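Hydrolase (PDB 1UFO) probably catalyses hydrolysis of an unidentified substrate, as an alpha/beta hydrolase fold enzyme with a likely serine nucleophile. Local coordinates at residues 80-85 with 157-162; 87-92 with 123-128; 177-180 with 185-188; 141-146 with 188-193; 5-8 with 13-16. One frame throughout, in Å; residues are numbered along the deposited sequence.

Interaction 1 (80-85 with 157-162)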
# COMPACT_ATOMS: atom_id res chain seq x y z
N GLU A 80 -6.36 26.97 18.12
CA GLU A 80 -5.26 26.46 18.94
C GLU A 80 -4.61 25.19 18.35
O GLU A 80 -3.35 25.01 18.42
CB GLU A 80 -5.79 26.22 20.36
CG GLU A 80 -5.98 27.61 21.02
CD GLU A 80 -6.54 27.57 22.44
OE1 GLU A 80 -7.00 28.67 22.88
OE2 GLU A 80 -6.53 26.49 23.09
N VAL A 81 -5.42 24.37 17.71
CA VAL A 81 -4.87 23.14 17.10
C VAL A 81 -3.93 23.54 15.97
O VAL A 81 -2.79 23.02 15.89
CB VAL A 81 -6.03 22.27 16.54
CG1 VAL A 81 -5.49 21.20 15.54
CG2 VAL A 81 -6.73 21.56 17.67
N TYR A 82 -4.31 24.49 15.11
CA TYR A 82 -3.39 24.80 14.02
C TYR A 82 -2.22 25.70 14.40
O TYR A 82 -1.18 25.73 13.69
CB TYR A 82 -4.14 25.31 12.79
CG TYR A 82 -4.90 24.16 12.17
CD1 TYR A 82 -6.28 24.07 12.26
CD2 TYR A 82 -4.21 23.11 11.58
CE1 TYR A 82 -6.96 22.97 11.78
CE2 TYR A 82 -4.89 21.94 11.11
CZ TYR A 82 -6.27 21.89 11.23
OH TYR A 82 -6.87 20.68 10.94
N ARG A 83 -2.34 26.40 15.54
CA ARG A 83 -1.16 27.13 16.04
C ARG A 83 -0.15 26.07 16.56
O ARG A 83 1.08 26.19 16.33
CB ARG A 83 -1.63 28.12 17.12
CG ARG A 83 -0.46 28.76 17.89
CD ARG A 83 0.67 29.31 16.95
NE ARG A 83 0.18 30.25 15.93
CZ ARG A 83 0.91 30.71 14.92
NH1 ARG A 83 0.40 31.57 14.03
NH2 ARG A 83 2.19 30.33 14.73
N VAL A 84 -0.63 25.03 17.25
CA VAL A 84 0.29 23.88 17.63
C VAL A 84 0.93 23.33 16.31
O VAL A 84 2.15 23.14 16.27
CB VAL A 84 -0.47 22.73 18.25
CG1 VAL A 84 0.46 21.43 18.36
CG2 VAL A 84 -0.93 23.09 19.72
N ALA A 85 0.15 23.13 15.24
CA ALA A 85 0.71 22.62 13.97
C ALA A 85 1.77 23.51 13.36
O ALA A 85 2.82 23.03 12.92
CB ALA A 85 -0.41 22.42 12.95
N ALA A 157 -4.40 31.89 7.27
CA ALA A 157 -3.67 31.64 6.05
C ALA A 157 -3.70 30.22 5.60
O ALA A 157 -3.70 29.95 4.40
CB ALA A 157 -2.21 32.09 6.20
N LEU A 158 -3.72 29.27 6.56
CA LEU A 158 -3.79 27.85 6.25
C LEU A 158 -5.13 27.50 5.62
O LEU A 158 -5.19 26.61 4.81
CB LEU A 158 -3.61 26.97 7.53
CG LEU A 158 -2.31 27.01 8.23
CD1 LEU A 158 -2.25 26.14 9.41
CD2 LEU A 158 -1.26 26.60 7.18
N TYR A 159 -6.22 28.17 6.02
CA TYR A 159 -7.52 27.90 5.44
C TYR A 159 -7.66 28.56 4.07
O TYR A 159 -8.25 28.04 3.15
CB TYR A 159 -8.64 28.34 6.41
CG TYR A 159 -9.00 27.32 7.45
CD1 TYR A 159 -8.31 27.22 8.68
CD2 TYR A 159 -9.98 26.34 7.17
CE1 TYR A 159 -8.57 26.19 9.60
CE2 TYR A 159 -10.24 25.32 8.08
CZ TYR A 159 -9.54 25.23 9.29
OH TYR A 159 -9.72 24.21 10.14
N GLN A 160 -7.04 29.73 3.93
CA GLN A 160 -7.07 30.41 2.67
C GLN A 160 -6.28 29.66 1.59
O GLN A 160 -6.67 29.64 0.42
CB GLN A 160 -6.48 31.80 2.86
CG GLN A 160 -6.74 32.72 1.73
CD GLN A 160 -5.46 33.25 1.14
OE1 GLN A 160 -4.61 32.49 0.60
NE2 GLN A 160 -5.29 34.56 1.22
N ALA A 161 -5.14 29.08 1.98
CA ALA A 161 -4.28 28.38 1.04
C ALA A 161 -3.72 27.11 1.73
O ALA A 161 -2.60 27.10 2.21
CB ALA A 161 -3.10 29.28 0.55
N PRO A 162 -4.55 26.06 1.83
CA PRO A 162 -4.09 24.81 2.47
C PRO A 162 -2.82 24.30 1.76
O PRO A 162 -2.64 24.49 0.55
CB PRO A 162 -5.26 23.85 2.23
CG PRO A 162 -6.46 24.83 2.22
CD PRO A 162 -5.95 25.98 1.43
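Leu158 is the first residue of 157-162 to meet Tyr82, and it does so with one methyl branch: CD1 lies 4.0 Å from Tyr82 CB, at the root of the aromatic side chain. Its CG stands anti to the carbonyl carbon (chi1 -65°), and the second torsion is fully extended (chi2 -179°), which carries CD1 out toward helix 77-103. Both residues are buried, and Leu121 and Leu86 also pack on Leu158. Helix 153-160 follows the loop after strand 132-135 and lies against helix 77-103, one of the helices flanking the central sheet of this alpha/beta hydrolase fold; the closest CA pair, Tyr82 and Leu158, is still 8.4 Å apart, so side chains alone bridge the gap. Tyr159 comes next. Its ring presents an edge to the face of the Tyr82 ring in an offset edge-to-face pair, with centroids 5.9 Å apart and planes at 85°. The leading edge is formed by CE1, 4.1 Å from Tyr82 CD1, and by the hydroxyl, whose OH comes within 3.4 Å of Tyr82 CE1. Both phenol oxygens are hydrogen-bonded to the backbone of Met142, Tyr82 OH to its N and Tyr159 OH to its O, which fixes the two rings at their outer ends.

Interaction 2 (87-92 with 123-128)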
# COMPACT_ATOMS: atom_id res chain seq x y z
N GLY A 87 3.70 25.63 14.96
CA GLY A 87 4.87 25.61 15.85
C GLY A 87 5.62 24.31 15.61
O GLY A 87 6.86 24.25 15.49
N PHE A 88 4.84 23.25 15.55
CA PHE A 88 5.42 21.89 15.35
C PHE A 88 6.17 21.84 13.99
O PHE A 88 7.28 21.23 13.88
CB PHE A 88 4.26 20.86 15.37
CG PHE A 88 4.68 19.40 15.63
CD1 PHE A 88 5.88 19.07 16.20
CD2 PHE A 88 3.73 18.41 15.42
CE1 PHE A 88 6.14 17.72 16.61
CE2 PHE A 88 3.94 17.08 15.81
CZ PHE A 88 5.14 16.73 16.42
N LYS A 89 5.61 22.47 12.94
CA LYS A 89 6.26 22.54 11.65
C LYS A 89 7.61 23.22 11.73
O LYS A 89 8.61 22.71 11.20
CB LYS A 89 5.36 23.35 10.66
CG LYS A 89 6.01 23.55 9.30
CD LYS A 89 5.58 24.85 8.61
CE LYS A 89 6.14 26.03 9.37
NZ LYS A 89 5.97 27.30 8.61
N GLU A 90 7.65 24.40 12.37
CA GLU A 90 8.91 25.18 12.36
C GLU A 90 9.98 24.42 13.12
O GLU A 90 11.14 24.43 12.69
CB GLU A 90 8.60 26.56 12.95
CG GLU A 90 9.73 27.53 12.96
CD GLU A 90 10.70 27.26 14.13
OE1 GLU A 90 11.85 27.68 13.94
OE2 GLU A 90 10.31 26.71 15.19
N GLU A 91 9.59 23.79 14.21
CA GLU A 91 10.55 22.99 15.03
C GLU A 91 11.03 21.78 14.24
O GLU A 91 12.21 21.42 14.25
CB GLU A 91 9.89 22.49 16.33
CG GLU A 91 9.63 23.68 17.28
CD GLU A 91 8.65 23.39 18.35
OE1 GLU A 91 8.00 22.32 18.31
OE2 GLU A 91 8.52 24.27 19.25
N ALA A 92 10.08 21.10 13.57
CA ALA A 92 10.45 19.89 12.86
C ALA A 92 11.45 20.17 11.76
O ALA A 92 12.34 19.38 11.51
CB ALA A 92 9.16 19.26 12.24
N LEU A 123 6.25 20.22 3.25
CA LEU A 123 6.45 20.08 1.80
C LEU A 123 6.00 21.36 1.07
O LEU A 123 6.65 21.77 0.10
CB LEU A 123 5.66 18.85 1.24
CG LEU A 123 6.15 17.51 1.75
CD1 LEU A 123 5.20 16.45 1.30
CD2 LEU A 123 7.54 17.20 1.20
N ALA A 124 4.93 21.98 1.53
CA ALA A 124 4.41 23.19 0.82
C ALA A 124 5.39 24.34 0.97
O ALA A 124 5.40 25.25 0.11
CB ALA A 124 3.02 23.60 1.36
N GLU A 125 6.27 24.29 1.98
CA GLU A 125 7.22 25.39 2.15
C GLU A 125 8.60 25.01 1.62
O GLU A 125 9.60 25.67 1.92
CB GLU A 125 7.24 25.89 3.61
CG GLU A 125 8.01 25.07 4.57
CD GLU A 125 8.26 25.79 5.92
OE1 GLU A 125 9.27 25.41 6.57
OE2 GLU A 125 7.46 26.72 6.29
N GLY A 126 8.64 23.93 0.84
CA GLY A 126 9.87 23.53 0.16
C GLY A 126 10.85 22.67 0.90
O GLY A 126 12.01 22.55 0.48
N PHE A 127 10.41 22.04 1.99
CA PHE A 127 11.34 21.10 2.68
C PHE A 127 11.35 19.83 1.77
O PHE A 127 10.29 19.38 1.33
CB PHE A 127 10.82 20.78 4.09
CG PHE A 127 11.70 19.83 4.81
CD1 PHE A 127 13.03 20.19 5.07
CD2 PHE A 127 11.25 18.61 5.15
CE1 PHE A 127 13.92 19.30 5.68
CE2 PHE A 127 12.16 17.70 5.78
CZ PHE A 127 13.48 18.08 6.02
N ARG A 128 12.55 19.27 1.50
CA ARG A 128 12.67 18.19 0.55
C ARG A 128 13.31 16.91 1.09
O ARG A 128 14.51 16.63 0.81
CB ARG A 128 13.46 18.69 -0.67
CG ARG A 128 12.78 19.84 -1.42
CD ARG A 128 11.59 19.36 -2.29
NE ARG A 128 10.82 20.46 -2.88
CZ ARG A 128 11.15 21.17 -3.96
NH1 ARG A 128 10.33 22.17 -4.33
NH2 ARG A 128 12.24 20.88 -4.69
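Lys89 and Glu125 reach for each other from opposite directions, linking helix 77-103 to the turn just after helix 114-124; the CA atoms of Lys89 and Glu125 are 10.0 Å apart. From CB the lysine chain leaves with CG anti to the backbone N (chi1 176°), and the side chain also packs on Val118, Leu121 and Leu122 of helix 114-124. CD is the first atom to meet the glutamate, 3.5 Å from Glu125 OE2. At chi3 (68°) the chain bends, and CE stays beside the same oxygen, 3.4 Å from Glu125 OE2. The tip then closes the salt bridge: NZ lies 2.8 Å from Glu125 OE2, on the syn side but 34° out of the carboxylate plane. Glu125 follows helix 114-124, which Gly126 closes as the C-prime residue of a Schellman motif. Glu125 OE1 is paired with Arg93, so the carboxylate is shared between two cations. Putting a methionine in place of Lys89 would probably leave OE2 without this charged mate, with Arg93 still paired to OE1. Since OE2 meets the methylenes as well as the ammonium group, the lysine contributes both van der Waals contact and charge, and the paired positive groups are likely to favour the ionised form of Glu125.

Interaction 3 (177-180 with 185-188)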
# COMPACT_ATOMS: atom_id res chain seq x y z
N HIS A 177 -0.04 8.24 1.40
CA HIS A 177 -1.08 8.48 2.43
C HIS A 177 -1.59 7.08 2.81
O HIS A 177 -1.91 6.26 1.94
CB HIS A 177 -2.23 9.34 1.90
CG HIS A 177 -2.18 10.75 2.33
ND1 HIS A 177 -2.72 11.18 3.53
CD2 HIS A 177 -1.60 11.87 1.77
CE1 HIS A 177 -2.48 12.49 3.68
NE2 HIS A 177 -1.80 12.91 2.62
N LEU A 178 -1.64 6.79 4.12
CA LEU A 178 -2.12 5.49 4.59
C LEU A 178 -3.36 5.82 5.43
O LEU A 178 -3.31 6.72 6.29
CB LEU A 178 -1.06 4.79 5.50
CG LEU A 178 0.24 4.61 4.71
CD1 LEU A 178 1.30 5.71 5.07
CD2 LEU A 178 0.83 3.20 5.10
N HIS A 179 -4.48 5.14 5.17
CA HIS A 179 -5.73 5.52 5.84
C HIS A 179 -6.63 4.32 6.09
O HIS A 179 -6.46 3.28 5.48
CB HIS A 179 -6.51 6.43 4.89
CG HIS A 179 -7.18 7.60 5.53
ND1 HIS A 179 -6.50 8.79 5.77
CD2 HIS A 179 -8.45 7.80 6.00
CE1 HIS A 179 -7.30 9.66 6.36
NE2 HIS A 179 -8.50 9.08 6.52
N GLY A 180 -7.57 4.52 7.02
CA GLY A 180 -8.56 3.48 7.30
C GLY A 180 -9.87 3.92 6.67
O GLY A 180 -10.29 5.07 6.77
N ILE A 185 -12.68 10.79 12.13
CA ILE A 185 -11.99 12.01 12.60
C ILE A 185 -11.40 12.73 11.35
O ILE A 185 -11.50 13.97 11.18
CB ILE A 185 -10.93 11.61 13.59
CG1 ILE A 185 -11.59 11.01 14.86
CG2 ILE A 185 -10.11 12.80 13.90
CD1 ILE A 185 -10.71 10.36 15.89
N VAL A 186 -10.76 11.95 10.47
CA VAL A 186 -10.30 12.44 9.16
C VAL A 186 -10.99 11.54 8.15
O VAL A 186 -10.53 10.43 7.85
CB VAL A 186 -8.82 12.37 8.97
CG1 VAL A 186 -8.44 12.87 7.55
CG2 VAL A 186 -8.14 13.24 10.08
N PRO A 187 -12.15 11.99 7.61
CA PRO A 187 -12.89 11.16 6.64
C PRO A 187 -12.02 10.79 5.46
O PRO A 187 -11.20 11.59 5.00
CB PRO A 187 -14.00 12.12 6.14
CG PRO A 187 -14.26 12.98 7.41
CD PRO A 187 -12.85 13.29 7.85
N LEU A 188 -12.19 9.56 4.98
CA LEU A 188 -11.48 9.11 3.79
C LEU A 188 -11.53 10.11 2.66
O LEU A 188 -10.51 10.35 1.95
CB LEU A 188 -12.03 7.75 3.32
CG LEU A 188 -11.34 7.14 2.09
CD1 LEU A 188 -9.97 6.67 2.53
CD2 LEU A 188 -12.14 5.94 1.55
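The turn that follows strand 175-180 in this alpha/beta hydrolase fold is tied back to its own strand by His179, next to the probable catalytic triad of Ser113, His217 and Asp183. The imidazole donates from NE2 to Val186 O at 2.8 Å, with a nearly straight N-H...O angle of 170°. The acceptor lies at the ring edge, only 3° out of the imidazole plane, whereas the donor is tilted 32° from the plane of the carbonyl. Val186 adds an apolar touch: CG1, placed anti to the backbone N, sits 3.6 Å from His179 CE1, and the two side chains cross at about a right angle. Leu188 CD1 approaches the ring obliquely, 4.0 Å from His179 CD2. Met191, one turn into helix 188-198, also packs on His179. The carbonyl thus fastened belongs to a residue whose N is hydrogen-bonded to Asp183 OD2, so His179 may help position the presumed triad carboxylate from the second shell. Donation from NE2 requires a proton on that nitrogen, and the backbone oxygen, which can only accept, leaves no alternative role for this atom in the bond.

Interaction 4 (141-146 with 188-193)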
# COMPACT_ATOMS: atom_id res chain seq x y z
N PRO A 141 -6.78 21.44 6.24
CA PRO A 141 -7.15 21.53 7.65
C PRO A 141 -8.58 21.05 7.80
O PRO A 141 -9.31 20.97 6.82
CB PRO A 141 -7.01 23.01 7.99
CG PRO A 141 -7.39 23.67 6.67
CD PRO A 141 -6.69 22.76 5.60
N MSE A 142 -8.90 20.62 9.00
CA MSE A 142 -10.24 20.10 9.22
C MSE A 142 -11.33 21.05 8.84
O MSE A 142 -11.22 22.26 8.84
CB MSE A 142 -10.41 19.69 10.70
CG MSE A 142 -10.45 20.90 11.66
SE MSE A 142 -10.63 20.33 13.51
CE MSE A 142 -8.82 20.28 13.96
N LYS A 143 -12.47 20.46 8.51
CA LYS A 143 -13.63 21.28 8.22
C LYS A 143 -13.89 22.11 9.48
O LYS A 143 -13.91 21.56 10.57
CB LYS A 143 -14.78 20.33 7.90
CG LYS A 143 -14.21 19.16 7.09
CD LYS A 143 -15.20 18.39 6.21
CE LYS A 143 -14.75 16.89 6.08
NZ LYS A 143 -14.83 16.22 7.38
N LEU A 144 -14.16 23.40 9.30
CA LEU A 144 -14.37 24.30 10.43
C LEU A 144 -15.72 24.10 11.09
O LEU A 144 -16.74 24.41 10.49
CB LEU A 144 -14.23 25.76 9.96
CG LEU A 144 -13.91 26.68 11.13
CD1 LEU A 144 -12.50 26.48 11.58
CD2 LEU A 144 -14.11 28.17 10.68
N PRO A 145 -15.75 23.59 12.33
CA PRO A 145 -17.05 23.36 13.00
C PRO A 145 -17.73 24.66 13.33
O PRO A 145 -17.07 25.66 13.54
CB PRO A 145 -16.69 22.63 14.28
CG PRO A 145 -15.15 22.21 14.08
CD PRO A 145 -14.62 23.29 13.21
N GLN A 146 -19.05 24.63 13.43
CA GLN A 146 -19.85 25.79 13.78
C GLN A 146 -19.50 26.20 15.21
O GLN A 146 -19.32 25.35 16.12
CB GLN A 146 -21.33 25.41 13.72
CG GLN A 146 -22.27 26.56 13.62
CD GLN A 146 -22.03 27.31 12.33
OE1 GLN A 146 -21.79 26.70 11.26
NE2 GLN A 146 -22.07 28.63 12.40
N LEU A 188 -12.19 9.56 4.98
CA LEU A 188 -11.48 9.11 3.79
C LEU A 188 -11.53 10.11 2.66
O LEU A 188 -10.51 10.35 1.95
CB LEU A 188 -12.03 7.75 3.32
CG LEU A 188 -11.34 7.14 2.09
CD1 LEU A 188 -9.97 6.67 2.53
CD2 LEU A 188 -12.14 5.94 1.55
N ALA A 189 -12.66 10.81 2.51
CA ALA A 189 -12.75 11.76 1.42
C ALA A 189 -11.77 12.93 1.53
O ALA A 189 -11.40 13.47 0.49
CB ALA A 189 -14.21 12.29 1.34
N ARG A 190 -11.37 13.30 2.74
CA ARG A 190 -10.38 14.42 2.91
C ARG A 190 -9.02 13.95 2.37
O ARG A 190 -8.22 14.74 1.83
CB ARG A 190 -10.23 14.83 4.38
CG ARG A 190 -11.58 15.39 4.92
CD ARG A 190 -12.04 16.54 4.09
NE ARG A 190 -11.48 17.73 4.63
CZ ARG A 190 -11.77 18.94 4.20
NH1 ARG A 190 -11.14 19.94 4.78
NH2 ARG A 190 -12.69 19.14 3.27
N MSE A 191 -8.66 12.69 2.63
CA MSE A 191 -7.42 12.17 2.11
C MSE A 191 -7.50 12.09 0.60
O MSE A 191 -6.60 12.46 -0.10
CB MSE A 191 -7.16 10.78 2.70
CG MSE A 191 -5.81 10.15 2.18
SE MSE A 191 -5.96 9.24 0.47
CE MSE A 191 -6.37 7.71 1.38
N GLU A 192 -8.66 11.69 0.07
CA GLU A 192 -8.76 11.60 -1.40
C GLU A 192 -8.67 13.05 -2.05
O GLU A 192 -8.04 13.21 -3.11
CB GLU A 192 -10.12 10.91 -1.73
CG GLU A 192 -10.04 9.40 -1.44
CD GLU A 192 -11.43 8.64 -1.47
OE1 GLU A 192 -12.51 9.19 -1.04
OE2 GLU A 192 -11.46 7.46 -1.89
N LYS A 193 -9.27 14.01 -1.37
CA LYS A 193 -9.26 15.42 -1.83
C LYS A 193 -7.82 15.90 -1.81
O LYS A 193 -7.38 16.67 -2.68
CB LYS A 193 -10.08 16.26 -0.89
CG LYS A 193 -10.19 17.74 -1.20
CD LYS A 193 -10.88 18.31 -0.00
CE LYS A 193 -10.64 19.75 0.21
NZ LYS A 193 -11.46 20.49 -0.78
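Arg190 lays its guanidinium flat beneath the aliphatic part of Lys143 while turning an edge to the backbone of Pro141. Lys143 CG stands 3.8 Å above the guanidinium plane, over its centre, and CD lies 3.9 Å from Arg190 NH2. The two chains cross at a slant: farther along the lysine, CE comes to 3.4 Å from Arg190 CD. At the edge, Arg190 NH1 donates to Pro141 O at 2.9 Å. The oxygen is only 4° out of the guanidinium plane and the donor lies nearly along the C=O axis, although the N-H...O angle of 135° leaves the bond clearly bent. Bends at chi2 and chi3 (-89°) fold the arginine so that one planar group can serve both partners. The cationic ends are less easily reconciled, since Lys143 NZ is 4.6 Å from Arg190 NE; methylenes, not the ammonium group, take the place over the guanidinium, which probably moderates the repulsion. With an alanine in place of Arg190, Lys143 would probably lose the flat group it lies on and be freer to move, and Pro141 O is likely to be left without this donor. The contact joins the loop after strand 132-135 to the first turns of helix 188-198, with Phe140 packing on Arg190, while Tyr82 of helix 77-103 also packs against Pro141.

Interaction 5 (5-8 with 13-16)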
# COMPACT_ATOMS: atom_id res chain seq x y z
N THR A 5 17.38 3.14 23.00
CA THR A 5 16.64 4.35 23.08
C THR A 5 17.40 5.39 23.81
O THR A 5 17.98 5.10 24.86
CB THR A 5 15.32 4.08 23.81
OG1 THR A 5 14.60 3.13 23.04
CG2 THR A 5 14.46 5.39 23.97
N GLU A 6 17.45 6.59 23.27
CA GLU A 6 18.08 7.67 23.98
C GLU A 6 17.45 9.00 23.68
O GLU A 6 16.62 9.12 22.76
CB GLU A 6 19.58 7.76 23.70
CG GLU A 6 20.07 7.54 22.33
CD GLU A 6 21.61 7.45 22.34
OE1 GLU A 6 22.21 6.34 22.39
OE2 GLU A 6 22.23 8.51 22.35
N ARG A 7 17.80 9.98 24.51
CA ARG A 7 17.32 11.35 24.33
C ARG A 7 18.48 12.17 23.79
O ARG A 7 19.58 12.16 24.39
CB ARG A 7 16.83 11.98 25.65
CG ARG A 7 15.72 11.18 26.40
CD ARG A 7 14.29 11.27 25.73
NE ARG A 7 13.86 12.63 25.85
CZ ARG A 7 12.92 13.06 26.67
NH1 ARG A 7 12.68 14.35 26.69
NH2 ARG A 7 12.17 12.20 27.39
N LEU A 8 18.27 12.84 22.66
CA LEU A 8 19.31 13.67 22.04
C LEU A 8 18.82 15.09 22.10
O LEU A 8 17.64 15.33 22.42
CB LEU A 8 19.43 13.33 20.58
CG LEU A 8 19.71 11.87 20.31
CD1 LEU A 8 19.77 11.66 18.82
CD2 LEU A 8 21.09 11.51 20.94
N LEU A 13 15.93 21.20 20.85
CA LEU A 13 14.82 20.44 21.38
C LEU A 13 15.25 19.03 21.86
O LEU A 13 16.22 18.48 21.31
CB LEU A 13 13.80 20.25 20.29
CG LEU A 13 13.15 21.57 19.96
CD1 LEU A 13 12.78 21.52 18.46
CD2 LEU A 13 11.96 21.81 20.91
N SER A 14 14.50 18.50 22.83
CA SER A 14 14.74 17.17 23.40
C SER A 14 14.08 16.15 22.46
O SER A 14 12.84 16.13 22.33
CB SER A 14 14.12 17.04 24.79
OG SER A 14 14.53 15.79 25.33
N VAL A 15 14.92 15.36 21.80
CA VAL A 15 14.36 14.43 20.82
C VAL A 15 14.51 12.96 21.26
O VAL A 15 15.64 12.53 21.54
CB VAL A 15 15.08 14.66 19.48
CG1 VAL A 15 14.48 13.82 18.40
CG2 VAL A 15 14.91 16.12 19.06
N LEU A 16 13.40 12.21 21.34
CA LEU A 16 13.48 10.78 21.62
C LEU A 16 14.04 10.08 20.38
O LEU A 16 13.60 10.29 19.23
CB LEU A 16 12.10 10.25 21.98
CG LEU A 16 12.01 8.76 22.23
CD1 LEU A 16 12.74 8.49 23.47
CD2 LEU A 16 10.49 8.33 22.44
O HOH W 1 17.24 15.89 25.58
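Arg7 curls back on itself through chi1 -55°, chi2 -74° and chi3 -66°, and Ser14 extends its OG anti to the backbone N, which brings guanidinium and hydroxyl together diagonally across the hairpin. Arg7 NH1 donates to Ser14 OG at 2.7 Å, with the oxygen at the guanidinium edge and close to its plane; NE adds a weak second bond to the same oxygen. A water molecule hydrogen-bonded to Ser14 OG also donates to Leu8 O, linking the serine back to the first strand. The folded arginine lays its CD 3.9 Å from Leu16 CD1, and Thr5 CG2 reaches that same methyl at 3.6 Å. Beneath these side chains runs the antiparallel backbone pairing. Leu8 and Val15 form the hydrogen-bonded pair, Leu8 N to Val15 O at 2.9 Å and Val15 N to Leu8 O at 2.8 Å, both nearly straight, while Arg7 and Leu16 form the adjacent non-hydrogen-bonded pair. Leu8 and Val15 therefore point to one face, Arg7 and Leu16 to the other. The hairpin of strands 3-10 and 13-20 forms one edge of the mixed sheet, strand 3-10 outermost within this chain, and Leu16 continues the backbone bonding to Ala56 of strand 52-56. On the Arg7 and Leu16 face lies helix 37-42, with Lys37 touching both residues; Leu8 packs on Phe103 of helix 77-103, and Arg7 NH2 also forms a salt bridge with Glu64.

Overall arrangement
Helix 77-103 takes part in interactions 1 and 2, yet their chemistry differs: the first is a buried aromatic and aliphatic contact, the second a salt bridge near the surface. Interactions 1 and 4 meet at the loop 141-146, where the two tyrosines hold the backbone of Met142 and Arg190 holds that of Pro141. Interactions 3 and 4, both partly buried, share Leu188 and the start of helix 188-198; each ends a polar side chain on a backbone carbonyl. Interaction 5 lies at the surface, its centre about 29 Å from that of interaction 3 on the same sheet, and alone relies on strand pairing. Leu13 and Glu91 connect it to interaction 2.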